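Local coordinates for protein Ser-thr phosphatase MSPP (Mycobacterium smegmatis, PDB 2JFR) that probably removes phosphate from phosphorylated serine and threonine side chains of proteins, as a metal-dependent phosphatase of the PPM family, at residues S113-I118 against E124-D129; A24-G29 against T52-F57; R76-L81 against I162-G167. One frame throughout, in Å; residues are numbered along the deposited sequence.

Contact 1: S113-I118 against E124-D129; sequences SPLYRI and EQLTDD
Leu115 and Leu126 meet at the mouth of a beta hairpin, the amide of Leu126 donating to Leu115 O at 2.8 Å in the carbonyl plane. Two residues further along the first strand, Arg117 and Glu124 form an antiparallel hydrogen-bonded pair, with Arg117 N to Glu124 O at 2.9 Å and Glu124 N to Arg117 O slightly longer. At the open end Thr127 continues the pairing with a side chain: its hydroxyl OG1, tucked between backbone N and carbonyl carbon (chi1 47°), receives Leu115 N at 3.1 Å and 163°. Its methyl CG2 meets Leu115 CB, and Leu126 CD1 bridges Leu115 CD2 and Arg117 CB.

Tyr116 and Gln125, the non-hydrogen-bonded pair, pack on the sheet face away from Arg117. The extended Gln125 chain (chi1 -180°) passes the tyrosine ring, CB lying 3.9 Å from Tyr116 CD1, before its amide settles against Pro114. There Pro114 CB is 3.5 Å from Gln125 CD. The amide is held from both ends: NE2 donates to Thr127 O at 2.9 Å, from above that carbonyl plane, and weakly to Asp129 OD1, while a water that also bonds Tyr116 OH donates to OE1 at 2.8 Å.

On the Arg117 face, NH2 forms a salt bridge with Glu124 OE2, which sits at the guanidinium edge near its plane; the side chains lie side by side, their planes nearly perpendicular. Glu124 has two conformers, so this link is doubtful as a constant feature. Arg117 NH1 has a second partner, hydrogen bonding to Asp174 O. The Asp129 and Asp112 side chains lie about 4 Å apart, Asp112 having been seen to bind magnesium in this protein, though that ion is not bound to this chain here. The Gln125 amide bonds probably help hold the segment after the hairpin, up to Asp129, near the metal-binding region.

Contact 2: A24-G29 against T52-F57; sequences ACLADG and TLSAGF
Leu53 O, on the helix residue that faces Leu26 across this contact, accepts Phe57 N at 2.9 Å, an ordinary helical bond like its neighbour from Gly56 N to Thr52 O. No hydrogen bond crosses between 24-29 and 52-57; the touching is carried mainly by Leu26. Leu26 puts CG anti to its own amide nitrogen (chi1 175°), which carries CD2 out from the strand towards the helix. That single methyl lies 4.1 Å from Leu53 CD2 and equally far from Ser54 CB, so it rests on two successive helix residues. The two leucines approach at a slant, branch against branch.

The setting is the layered alpha/beta architecture of the PP2C fold, in which helices cover the outer faces of a beta sandwich. Here helix 42-59 runs over the outermost strand 23-28, the segment axes 10.3 Å apart and only 24° from parallel. Leu53 is the more deeply buried partner, packed also against Ala33 of the adjoining strand and against Leu66, Ala69 and Val70 of helix 63-81. Leu50, one turn earlier, shares the cover over Leu26. Cys25 points to the other side, where Thr227 and Val229 belong to the second sheet. Towards the strand's end Asp28 OD2 stands 4.2 Å from Ser54 OG, a loose approach between side chains that each have two conformers.

Contact 3: R76-L81 against I162-G167; sequences RVFELL and IGPHIG
Phe78 lays its ring flat against the backbone of Gly163, the tight part of this contact. Gly163 CA sits 3.7 Å from the ring centroid and 15° off the normal, a CH-pi contact. Pro164 adds a second: its CD lies 4.2 Å from the centroid and 28° off the normal, over the same face, and approaches Phe78 CE2 to 3.7 Å. Along the opposite side of the ring from CE2, CD1 is 3.5 Å from Gly163 N, and CE1 is 3.5 Å from Ile162 O. The ring therefore spans a run of main chain from Ile162 to Pro164. With CG anti to the backbone N (chi1 179°), Phe78 reaches outward from its helix to meet it.

The Ile162 side chain, by contrast, turns away from the helix and contributes through its backbone alone, while Pro164 is exposed at the rim. No hydrogen bond passes between 76-81 and 162-167. One and two turns back on the same helix, however, Asn74 ND2 donates to Gly163 O and Gln71 NE2 to Ile166 O, so polar side chains pin the loop alongside the aromatic contact. Val77 points elsewhere, onto Ala45 and Thr48 of the neighbouring helix and onto Leu160.

The Ile162 side chain is about 12 Å from a bound magnesium ion, too far to be a ligand. The arrangement is that of a long connecting loop of the PP2C fold, draped over the end of an outer helix before it enters edge strand 169-172.

Overall arrangement
From the N terminus, contact 2 comes first: strand 23-28 leads through strand 31-38 into helix 42-59, and the loop closes at 52-57. Helix 63-81 then opens contact 3 at 76-81. Before that long loop shuts at 162-167, the chain crosses to the other sheet and makes contact 1, a short hairpin contained wholly within it; no loops cross. Contacts 2 and 3 adjoin on the outer helical layer, where Thr52 OG1 packs 4.0 Å from Arg76 CB. Contact 1 lies on the opposite side of the chain's centre from both, its centre about 24 Å from that of contact 3. Together they sample both sheets and one helical layer.

Contact 1: S113-I118 against E124-D129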
ATOM      1  N   SER A 113       3.055  -2.674   2.729  1.00 13.70           N
ATOM      2  CA  SER A 113       2.488  -2.470   1.388  1.00 13.56           C
ATOM      3  C   SER A 113       3.108  -1.227   0.776  1.00 13.41           C
ATOM      4  O   SER A 113       2.694  -0.120   1.118  1.00 15.24           O
ATOM      5  CB  SER A 113       0.973  -2.310   1.493  1.00 13.83           C
ATOM      6  OG  SER A 113       0.360  -3.447   2.095  1.00 13.96           O
ATOM      7  N   PRO A 114       4.141  -1.318  -0.025  1.00 13.56           N
ATOM      8  CA  PRO A 114       4.949  -0.112  -0.275  1.00 14.10           C
ATOM      9  C   PRO A 114       4.339   0.873  -1.221  1.00 13.87           C
ATOM     10  O   PRO A 114       3.519   0.580  -2.103  1.00 14.28           O
ATOM     11  CB  PRO A 114       6.258  -0.647  -0.826  1.00 15.83           C
ATOM     12  CG  PRO A 114       6.263  -2.111  -0.469  1.00 15.89           C
ATOM     13  CD  PRO A 114       4.799  -2.492  -0.596  1.00 14.23           C
ATOM     14  N   LEU A 115       4.834   2.116  -1.075  1.00 14.11           N
ATOM     15  CA  LEU A 115       4.699   3.158  -2.076  1.00 13.72           C
ATOM     16  C   LEU A 115       6.007   3.250  -2.862  1.00 13.63           C
ATOM     17  O   LEU A 115       7.076   3.326  -2.276  1.00 14.43           O
ATOM     18  CB  LEU A 115       4.432   4.489  -1.405  1.00 14.29           C
ATOM     19  CG  LEU A 115       4.467   5.727  -2.311  1.00 14.40           C
ATOM     20  CD1 LEU A 115       3.360   5.679  -3.322  1.00 14.82           C
ATOM     21  CD2 LEU A 115       4.421   6.995  -1.474  1.00 15.88           C
ATOM     22  N   TYR A 116       5.868   3.307  -4.176  1.00 13.90           N
ATOM     23  CA  TYR A 116       6.969   3.499  -5.101  1.00 14.31           C
ATOM     24  C   TYR A 116       6.748   4.739  -5.927  1.00 14.47           C
ATOM     25  O   TYR A 116       5.595   5.083  -6.252  1.00 15.01           O
ATOM     26  CB  TYR A 116       7.120   2.329  -6.080  1.00 15.09           C
ATOM     27  CG  TYR A 116       7.136   0.966  -5.478  1.00 15.46           C
ATOM     28  CD1 TYR A 116       8.308   0.302  -5.183  1.00 15.97           C
ATOM     29  CD2 TYR A 116       5.929   0.310  -5.155  1.00 16.74           C
ATOM     30  CE1 TYR A 116       8.275  -0.989  -4.621  1.00 16.51           C
ATOM     31  CE2 TYR A 116       5.886  -0.942  -4.624  1.00 17.66           C
ATOM     32  CZ  TYR A 116       7.056  -1.584  -4.347  1.00 16.89           C
ATOM     33  OH  TYR A 116       6.998  -2.848  -3.782  1.00 19.08           O
ATOM     34  N   ARG A 117       7.844   5.361  -6.332  1.00 15.78           N
ATOM     35  CA  ARG A 117       7.807   6.400  -7.375  1.00 16.04           C
ATOM     36  C   ARG A 117       8.499   5.848  -8.588  1.00 15.66           C
ATOM     37  O   ARG A 117       9.558   5.268  -8.500  1.00 16.02           O
ATOM     38  CB  ARG A 117       8.511   7.650  -6.927  1.00 17.02           C
ATOM     39  CG  ARG A 117       8.418   8.798  -7.947  1.00 17.89           C
ATOM     40  CD  ARG A 117       9.207  10.025  -7.530  1.00 19.18           C
ATOM     41  NE  ARG A 117      10.598   9.637  -7.433  1.00 19.50           N
ATOM     42  CZ  ARG A 117      11.472  10.086  -6.576  1.00 27.43           C
ATOM     43  NH1 ARG A 117      11.153  11.097  -5.800  1.00 42.90           N
ATOM     44  NH2 ARG A 117      12.672   9.561  -6.570  1.00 40.37           N
ATOM     45  N   ILE A 118       7.856   6.088  -9.737  1.00 15.96           N
ATOM     46  CA  ILE A 118       8.366   5.714 -11.041  0.67 17.06           C
ATOM     47  C   ILE A 118       8.679   6.998 -11.759  1.00 16.62           C
ATOM     48  O   ILE A 118       7.794   7.808 -12.024  1.00 17.14           O
ATOM     49  CB  ILE A 118       7.311   4.813 -11.707  0.67 18.45           C
ATOM     50  CG1 ILE A 118       7.063   3.616 -10.809  0.67 18.63           C
ATOM     51  CG2 ILE A 118       7.678   4.382 -13.123  0.67 20.73           C
ATOM     52  CD1 ILE A 118       5.739   2.925 -10.951  0.67 20.12           C
ATOM     53  N   GLU A 124      11.460   3.243  -7.484  1.00 15.67           N
ATOM     54  CA  GLU A 124      12.126   3.096  -6.168  0.50 16.30           C
ATOM     55  C   GLU A 124      11.055   3.204  -5.092  1.00 15.80           C
ATOM     56  O   GLU A 124      10.028   3.858  -5.188  1.00 17.81           O
ATOM     57  CB  GLU A 124      13.235   4.135  -6.009  0.50 15.29           C
ATOM     58  CG  GLU A 124      12.639   5.531  -5.902  0.50 16.37           C
ATOM     59  CD  GLU A 124      13.766   6.517  -5.578  0.50 18.61           C
ATOM     60  OE1 GLU A 124      14.247   6.531  -4.454  0.50 23.17           O
ATOM     61  OE2 GLU A 124      14.221   7.298  -6.438  0.50 35.28           O
ATOM     62  N   GLN A 125      11.335   2.446  -4.068  1.00 15.00           N
ATOM     63  CA  GLN A 125      10.449   2.331  -2.909  1.00 14.78           C
ATOM     64  C   GLN A 125      10.698   3.482  -1.966  1.00 14.70           C
ATOM     65  O   GLN A 125      11.828   3.728  -1.516  1.00 16.07           O
ATOM     66  CB  GLN A 125      10.681   0.999  -2.207  1.00 15.04           C
ATOM     67  CG  GLN A 125       9.763   0.846  -0.990  1.00 15.49           C
ATOM     68  CD  GLN A 125       9.736  -0.538  -0.440  1.00 15.79           C
ATOM     69  OE1 GLN A 125       9.914  -1.533  -1.134  1.00 17.42           O
ATOM     70  NE2 GLN A 125       9.477  -0.607   0.846  1.00 17.67           N
ATOM     71  N   LEU A 126       9.648   4.212  -1.615  1.00 14.81           N
ATOM     72  CA  LEU A 126       9.760   5.392  -0.786  1.00 14.81           C
ATOM     73  C   LEU A 126       9.508   5.172   0.665  1.00 14.88           C
ATOM     74  O   LEU A 126       9.960   5.948   1.505  1.00 16.97           O
ATOM     75  CB  LEU A 126       8.759   6.462  -1.257  1.00 15.02           C
ATOM     76  CG  LEU A 126       8.900   6.872  -2.710  1.00 15.88           C
ATOM     77  CD1 LEU A 126       7.898   7.986  -2.991  1.00 17.07           C
ATOM     78  CD2 LEU A 126      10.311   7.319  -3.051  1.00 17.80           C
ATOM     79  N   THR A 127       8.779   4.139   1.015  1.00 15.22           N
ATOM     80  CA  THR A 127       8.365   3.824   2.359  1.00 14.90           C
ATOM     81  C   THR A 127       9.247   2.724   2.963  1.00 15.65           C
ATOM     82  O   THR A 127       9.840   1.922   2.257  1.00 18.04           O
ATOM     83  CB  THR A 127       6.911   3.350   2.360  1.00 15.01           C
ATOM     84  OG1 THR A 127       6.741   2.377   1.327  1.00 15.35           O
ATOM     85  CG2 THR A 127       5.947   4.500   2.142  1.00 15.76           C
ATOM     86  N   ASP A 128       9.289   2.725   4.275  1.00 16.20           N
ATOM     87  CA  ASP A 128       9.915   1.588   4.987  0.73 17.31           C
ATOM     88  C   ASP A 128       8.881   0.529   5.286  1.00 15.27           C
ATOM     89  O   ASP A 128       7.693   0.847   5.519  1.00 17.81           O
ATOM     90  CB  ASP A 128      10.511   2.047   6.315  0.73 24.98           C
ATOM     91  CG  ASP A 128      11.461   3.137   6.405  0.73 27.11           C
ATOM     92  OD1 ASP A 128      12.266   3.572   5.555  0.73 27.32           O
ATOM     93  OD2 ASP A 128      11.503   3.788   7.513  0.73 28.45           O
ATOM     94  N   ASP A 129       9.313  -0.693   5.207  1.00 15.14           N
ATOM     95  CA  ASP A 129       8.459  -1.846   5.543  1.00 14.66           C
ATOM     96  C   ASP A 129       8.615  -2.155   7.030  1.00 14.61           C
ATOM     97  O   ASP A 129       9.730  -2.333   7.550  1.00 16.01           O
ATOM     98  CB  ASP A 129       8.877  -3.082   4.753  1.00 16.03           C
ATOM     99  CG  ASP A 129       8.442  -3.070   3.326  1.00 17.64           C
ATOM    100  OD1 ASP A 129       7.599  -2.325   2.941  1.00 20.41           O
ATOM    101  OD2 ASP A 129       8.914  -4.010   2.664  1.00 27.77           O
TER
HETATM  102  O   HOH W   1       9.097  -3.816  -2.558  1.00 21.11           O

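Contact 2: A24-G29 against T52-F57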
ATOM      1  N   ALA A  24      -7.263  -5.112  -0.072  1.00 14.79           N
ATOM      2  CA  ALA A  24      -8.297  -4.159  -0.448  1.00 15.18           C
ATOM      3  C   ALA A  24      -7.595  -2.928  -0.998  1.00 14.12           C
ATOM      4  O   ALA A  24      -6.465  -2.634  -0.635  1.00 14.24           O
ATOM      5  CB  ALA A  24      -9.196  -3.829   0.710  1.00 18.47           C
ATOM      6  N   CYS A  25      -8.294  -2.162  -1.821  1.00 15.11           N
ATOM      7  CA  CYS A  25      -7.749  -0.903  -2.325  1.00 14.89           C
ATOM      8  C   CYS A  25      -8.829   0.156  -2.455  1.00 14.97           C
ATOM      9  O   CYS A  25     -10.026  -0.153  -2.421  1.00 17.69           O
ATOM     10  CB  CYS A  25      -7.000  -1.071  -3.602  1.00 16.90           C
ATOM     11  SG  CYS A  25      -7.909  -1.577  -4.990  1.00 21.46           S
ATOM     12  N   LEU A  26      -8.387   1.391  -2.558  1.00 15.22           N
ATOM     13  CA  LEU A  26      -9.231   2.566  -2.591  1.00 15.99           C
ATOM     14  C   LEU A  26      -8.604   3.551  -3.575  1.00 16.06           C
ATOM     15  O   LEU A  26      -7.411   3.800  -3.525  1.00 16.06           O
ATOM     16  CB  LEU A  26      -9.251   3.168  -1.183  1.00 18.20           C
ATOM     17  CG  LEU A  26      -9.967   4.485  -0.945  1.00 20.34           C
ATOM     18  CD1 LEU A  26     -11.452   4.309  -1.238  1.00 28.75           C
ATOM     19  CD2 LEU A  26      -9.775   4.923   0.505  1.00 23.49           C
ATOM     20  N   ALA A  27      -9.458   4.174  -4.406  1.00 18.35           N
ATOM     21  CA  ALA A  27      -8.979   5.235  -5.329  1.00 20.63           C
ATOM     22  C   ALA A  27     -10.173   6.185  -5.383  1.00 24.91           C
ATOM     23  O   ALA A  27     -11.223   5.866  -5.957  1.00 30.87           O
ATOM     24  CB  ALA A  27      -8.535   4.702  -6.672  1.00 24.08           C
ATOM     25  N   ASP A  28     -10.071   7.353  -4.794  1.00 27.94           N
ATOM     26  CA  ASP A  28     -11.205   8.247  -4.707  0.82 32.23           C
ATOM     27  C   ASP A  28     -10.788   9.662  -4.470  1.00 32.02           C
ATOM     28  O   ASP A  28     -10.271  10.059  -3.404  1.00 29.13           O
ATOM     29  CB  ASP A  28     -12.085   7.854  -3.553  0.82 36.62           C
ATOM     30  CG  ASP A  28     -13.294   8.768  -3.414  0.82 40.26           C
ATOM     31  OD1 ASP A  28     -13.565   9.522  -4.369  0.82 47.85           O
ATOM     32  OD2 ASP A  28     -13.952   8.771  -2.351  0.82 52.55           O
ATOM     33  N   GLY A  29     -10.963  10.461  -5.506  1.00 38.64           N
ATOM     34  CA  GLY A  29     -10.543  11.855  -5.462  1.00 36.28           C
ATOM     35  C   GLY A  29      -9.029  11.946  -5.445  1.00 30.28           C
ATOM     36  O   GLY A  29      -8.280  11.547  -6.327  1.00 38.04           O
ATOM     37  N   THR A  52     -13.523   2.880   6.708  1.00 15.64           N
ATOM     38  CA  THR A  52     -13.383   3.886   7.754  1.00 16.01           C
ATOM     39  C   THR A  52     -12.452   5.024   7.310  1.00 15.77           C
ATOM     40  O   THR A  52     -12.738   6.193   7.571  1.00 16.59           O
ATOM     41  CB  THR A  52     -12.887   3.244   9.044  1.00 16.91           C
ATOM     42  OG1 THR A  52     -13.769   2.194   9.469  1.00 20.80           O
ATOM     43  CG2 THR A  52     -12.719   4.246  10.182  1.00 18.98           C
ATOM     44  N   LEU A  53     -11.375   4.689   6.654  1.00 15.58           N
ATOM     45  CA  LEU A  53     -10.444   5.673   6.144  1.00 15.48           C
ATOM     46  C   LEU A  53     -11.148   6.623   5.198  1.00 15.52           C
ATOM     47  O   LEU A  53     -11.018   7.854   5.296  1.00 16.64           O
ATOM     48  CB  LEU A  53      -9.305   4.994   5.390  1.00 15.89           C
ATOM     49  CG  LEU A  53      -8.288   5.924   4.787  1.00 17.54           C
ATOM     50  CD1 LEU A  53      -7.437   6.613   5.859  1.00 26.66           C
ATOM     51  CD2 LEU A  53      -7.394   5.167   3.875  1.00 18.34           C
ATOM     52  N   SER A  54     -11.897   6.076   4.248  1.00 15.79           N
ATOM     53  CA  SER A  54     -12.599   6.863   3.253  0.77 16.24           C
ATOM     54  C   SER A  54     -13.559   7.852   3.916  1.00 16.89           C
ATOM     55  O   SER A  54     -13.614   9.023   3.596  1.00 17.69           O
ATOM     56  CB  SER A  54     -13.330   5.948   2.307  0.77 18.79           C
ATOM     57  OG  SER A  54     -13.974   6.718   1.309  0.77 23.14           O
ATOM     58  N   ALA A  55     -14.357   7.327   4.880  1.00 16.77           N
ATOM     59  CA  ALA A  55     -15.321   8.215   5.543  1.00 17.98           C
ATOM     60  C   ALA A  55     -14.646   9.270   6.339  1.00 17.05           C
ATOM     61  O   ALA A  55     -15.093  10.426   6.342  1.00 18.20           O
ATOM     62  CB  ALA A  55     -16.190   7.312   6.400  1.00 19.96           C
ATOM     63  N   GLY A  56     -13.580   8.941   7.045  1.00 16.69           N
ATOM     64  CA  GLY A  56     -12.917   9.907   7.871  1.00 17.50           C
ATOM     65  C   GLY A  56     -12.231  10.978   7.032  1.00 16.50           C
ATOM     66  O   GLY A  56     -12.261  12.164   7.409  1.00 18.10           O
ATOM     67  N   PHE A  57     -11.622  10.594   5.936  1.00 15.94           N
ATOM     68  CA  PHE A  57     -10.963  11.591   5.086  1.00 16.42           C
ATOM     69  C   PHE A  57     -11.997  12.516   4.448  1.00 16.46           C
ATOM     70  O   PHE A  57     -11.792  13.707   4.382  1.00 17.99           O
ATOM     71  CB  PHE A  57     -10.120  10.884   4.035  1.00 17.82           C
ATOM     72  CG  PHE A  57      -9.295  11.864   3.229  1.00 17.04           C
ATOM     73  CD1 PHE A  57      -8.190  12.457   3.822  1.00 18.99           C
ATOM     74  CD2 PHE A  57      -9.619  12.167   1.923  1.00 18.39           C
ATOM     75  CE1 PHE A  57      -7.415  13.358   3.058  1.00 20.93           C
ATOM     76  CE2 PHE A  57      -8.848  13.058   1.158  1.00 19.52           C
ATOM     77  CZ  PHE A  57      -7.737  13.645   1.747  1.00 18.91           C
TER

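Contact 3: R76-L81 against I162-G167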
ATOM      1  N   ARG A  76     -11.500   1.052  14.943  1.00 18.48           N
ATOM      2  CA  ARG A  76     -12.684   0.310  14.506  0.63 19.02           C
ATOM      3  C   ARG A  76     -12.339  -1.121  14.213  1.00 18.43           C
ATOM      4  O   ARG A  76     -13.063  -2.026  14.627  1.00 20.09           O
ATOM      5  CB  ARG A  76     -13.347   0.975  13.284  0.63 19.47           C
ATOM      6  CG  ARG A  76     -14.689   0.407  12.961  0.63 23.44           C
ATOM      7  CD  ARG A  76     -15.738   0.750  14.029  0.63 35.04           C
ATOM      8  NE  ARG A  76     -16.769  -0.245  14.262  0.63 43.70           N
ATOM      9  CZ  ARG A  76     -17.138  -0.832  15.397  0.63 46.88           C
ATOM     10  NH1 ARG A  76     -16.566  -0.584  16.568  0.63 41.56           N
ATOM     11  NH2 ARG A  76     -18.134  -1.713  15.365  0.63 48.71           N
ATOM     12  N   VAL A  77     -11.220  -1.387  13.527  1.00 17.10           N
ATOM     13  CA  VAL A  77     -10.807  -2.762  13.292  1.00 16.68           C
ATOM     14  C   VAL A  77     -10.526  -3.478  14.583  1.00 16.70           C
ATOM     15  O   VAL A  77     -10.922  -4.623  14.767  1.00 18.17           O
ATOM     16  CB  VAL A  77      -9.658  -2.823  12.304  1.00 16.73           C
ATOM     17  CG1 VAL A  77      -9.179  -4.266  12.138  1.00 16.93           C
ATOM     18  CG2 VAL A  77     -10.041  -2.246  10.935  1.00 17.59           C
ATOM     19  N   PHE A  78      -9.822  -2.805  15.492  1.00 17.43           N
ATOM     20  CA  PHE A  78      -9.505  -3.456  16.782  1.00 17.93           C
ATOM     21  C   PHE A  78     -10.778  -3.722  17.600  1.00 18.99           C
ATOM     22  O   PHE A  78     -10.874  -4.824  18.211  1.00 20.15           O
ATOM     23  CB  PHE A  78      -8.535  -2.592  17.562  1.00 18.64           C
ATOM     24  CG  PHE A  78      -8.201  -3.199  18.900  1.00 19.63           C
ATOM     25  CD1 PHE A  78      -7.572  -4.437  18.984  1.00 21.76           C
ATOM     26  CD2 PHE A  78      -8.495  -2.537  20.047  1.00 22.63           C
ATOM     27  CE1 PHE A  78      -7.285  -5.016  20.204  1.00 23.48           C
ATOM     28  CE2 PHE A  78      -8.215  -3.078  21.303  1.00 25.80           C
ATOM     29  CZ  PHE A  78      -7.573  -4.328  21.343  1.00 26.26           C
ATOM     30  N   GLU A  79     -11.718  -2.821  17.590  1.00 19.27           N
ATOM     31  CA  GLU A  79     -12.984  -3.080  18.291  1.00 20.86           C
ATOM     32  C   GLU A  79     -13.710  -4.249  17.690  1.00 21.22           C
ATOM     33  O   GLU A  79     -14.312  -5.061  18.424  1.00 23.76           O
ATOM     34  CB  GLU A  79     -13.863  -1.825  18.230  1.00 23.46           C
ATOM     35  CG  GLU A  79     -13.361  -0.691  19.120  1.00 31.44           C
ATOM     36  CD  GLU A  79     -14.072   0.629  18.824  1.00 47.05           C
ATOM     37  OE1 GLU A  79     -14.896   0.708  17.863  1.00 49.07           O
ATOM     38  OE2 GLU A  79     -13.810   1.652  19.542  1.00 60.44           O
ATOM     39  N   LEU A  80     -13.663  -4.421  16.395  1.00 20.43           N
ATOM     40  CA  LEU A  80     -14.362  -5.547  15.775  1.00 20.76           C
ATOM     41  C   LEU A  80     -13.656  -6.874  15.863  1.00 20.78           C
ATOM     42  O   LEU A  80     -14.352  -7.895  15.974  1.00 23.70           O
ATOM     43  CB  LEU A  80     -14.571  -5.179  14.309  1.00 20.88           C
ATOM     44  CG  LEU A  80     -15.649  -4.061  14.152  1.00 22.09           C
ATOM     45  CD1 LEU A  80     -15.568  -3.572  12.711  1.00 23.88           C
ATOM     46  CD2 LEU A  80     -17.040  -4.543  14.539  1.00 25.95           C
ATOM     47  N   LEU A  81     -12.319  -6.903  15.819  1.00 19.61           N
ATOM     48  CA  LEU A  81     -11.606  -8.152  15.660  1.00 20.49           C
ATOM     49  C   LEU A  81     -10.759  -8.506  16.863  1.00 21.06           C
ATOM     50  O   LEU A  81     -10.232  -9.592  16.987  1.00 21.85           O
ATOM     51  CB  LEU A  81     -10.657  -8.107  14.440  1.00 20.41           C
ATOM     52  CG  LEU A  81     -11.355  -7.822  13.138  1.00 20.89           C
ATOM     53  CD1 LEU A  81     -10.391  -7.841  11.996  1.00 21.64           C
ATOM     54  CD2 LEU A  81     -12.511  -8.766  12.870  1.00 24.84           C
ATOM     55  N   ILE A 162      -4.738  -4.243  15.539  1.00 17.56           N
ATOM     56  CA  ILE A 162      -4.300  -5.262  16.510  1.00 18.49           C
ATOM     57  C   ILE A 162      -4.250  -4.725  17.905  1.00 19.64           C
ATOM     58  O   ILE A 162      -4.064  -5.546  18.852  1.00 21.87           O
ATOM     59  CB  ILE A 162      -2.972  -5.927  16.088  1.00 18.60           C
ATOM     60  CG1 ILE A 162      -1.773  -4.976  16.181  1.00 18.48           C
ATOM     61  CG2 ILE A 162      -3.113  -6.569  14.729  1.00 20.58           C
ATOM     62  CD1 ILE A 162      -0.456  -5.668  16.110  1.00 21.69           C
ATOM     63  N   GLY A 163      -4.379  -3.455  18.102  1.00 18.34           N
ATOM     64  CA  GLY A 163      -4.376  -2.874  19.453  1.00 19.72           C
ATOM     65  C   GLY A 163      -4.858  -1.453  19.304  1.00 19.34           C
ATOM     66  O   GLY A 163      -5.063  -0.961  18.202  1.00 19.76           O
ATOM     67  N   PRO A 164      -5.109  -0.806  20.406  1.00 20.97           N
ATOM     68  CA  PRO A 164      -5.744   0.502  20.412  1.00 22.52           C
ATOM     69  C   PRO A 164      -4.835   1.641  19.973  1.00 23.19           C
ATOM     70  O   PRO A 164      -5.368   2.739  19.670  1.00 27.58           O
ATOM     71  CB  PRO A 164      -6.242   0.704  21.847  1.00 27.81           C
ATOM     72  CG  PRO A 164      -5.227  -0.060  22.593  1.00 30.76           C
ATOM     73  CD  PRO A 164      -4.956  -1.330  21.810  1.00 24.42           C
ATOM     74  N   HIS A 165      -3.552   1.457  19.918  1.00 22.19           N
ATOM     75  CA  HIS A 165      -2.671   2.512  19.470  0.57 23.77           C
ATOM     76  C   HIS A 165      -1.756   2.051  18.340  1.00 22.12           C
ATOM     77  O   HIS A 165      -1.196   0.948  18.272  1.00 26.68           O
ATOM     78  CB  HIS A 165      -1.845   2.931  20.681  0.57 27.33           C
ATOM     79  CG  HIS A 165      -2.713   3.387  21.808  0.57 32.86           C
ATOM     80  ND1 HIS A 165      -2.970   2.625  22.900  0.57 37.18           N
ATOM     81  CD2 HIS A 165      -3.394   4.544  22.001  0.57 38.75           C
ATOM     82  CE1 HIS A 165      -3.765   3.247  23.747  0.57 39.92           C
ATOM     83  NE2 HIS A 165      -4.017   4.421  23.209  0.57 43.80           N
ATOM     84  N   ILE A 166      -1.624   3.027  17.410  1.00 21.43           N
ATOM     85  CA  ILE A 166      -0.667   2.815  16.331  0.59 19.74           C
ATOM     86  C   ILE A 166       0.046   4.124  16.057  1.00 23.77           C
ATOM     87  O   ILE A 166      -0.468   5.241  16.293  1.00 28.00           O
ATOM     88  CB  ILE A 166      -1.215   2.401  14.951  0.59 18.09           C
ATOM     89  CG1 ILE A 166      -2.368   3.315  14.539  0.59 18.50           C
ATOM     90  CG2 ILE A 166      -1.690   0.986  14.985  0.59 17.78           C
ATOM     91  CD1 ILE A 166      -2.766   3.169  13.113  0.59 23.17           C
ATOM     92  N   GLY A 167       1.284   3.894  15.533  1.00 24.45           N
ATOM     93  CA  GLY A 167       2.123   4.986  15.132  1.00 29.51           C
ATOM     94  C   GLY A 167       2.554   4.772  13.656  1.00 25.72           C
ATOM     95  O   GLY A 167       3.628   4.266  13.426  1.00 25.12           O
TER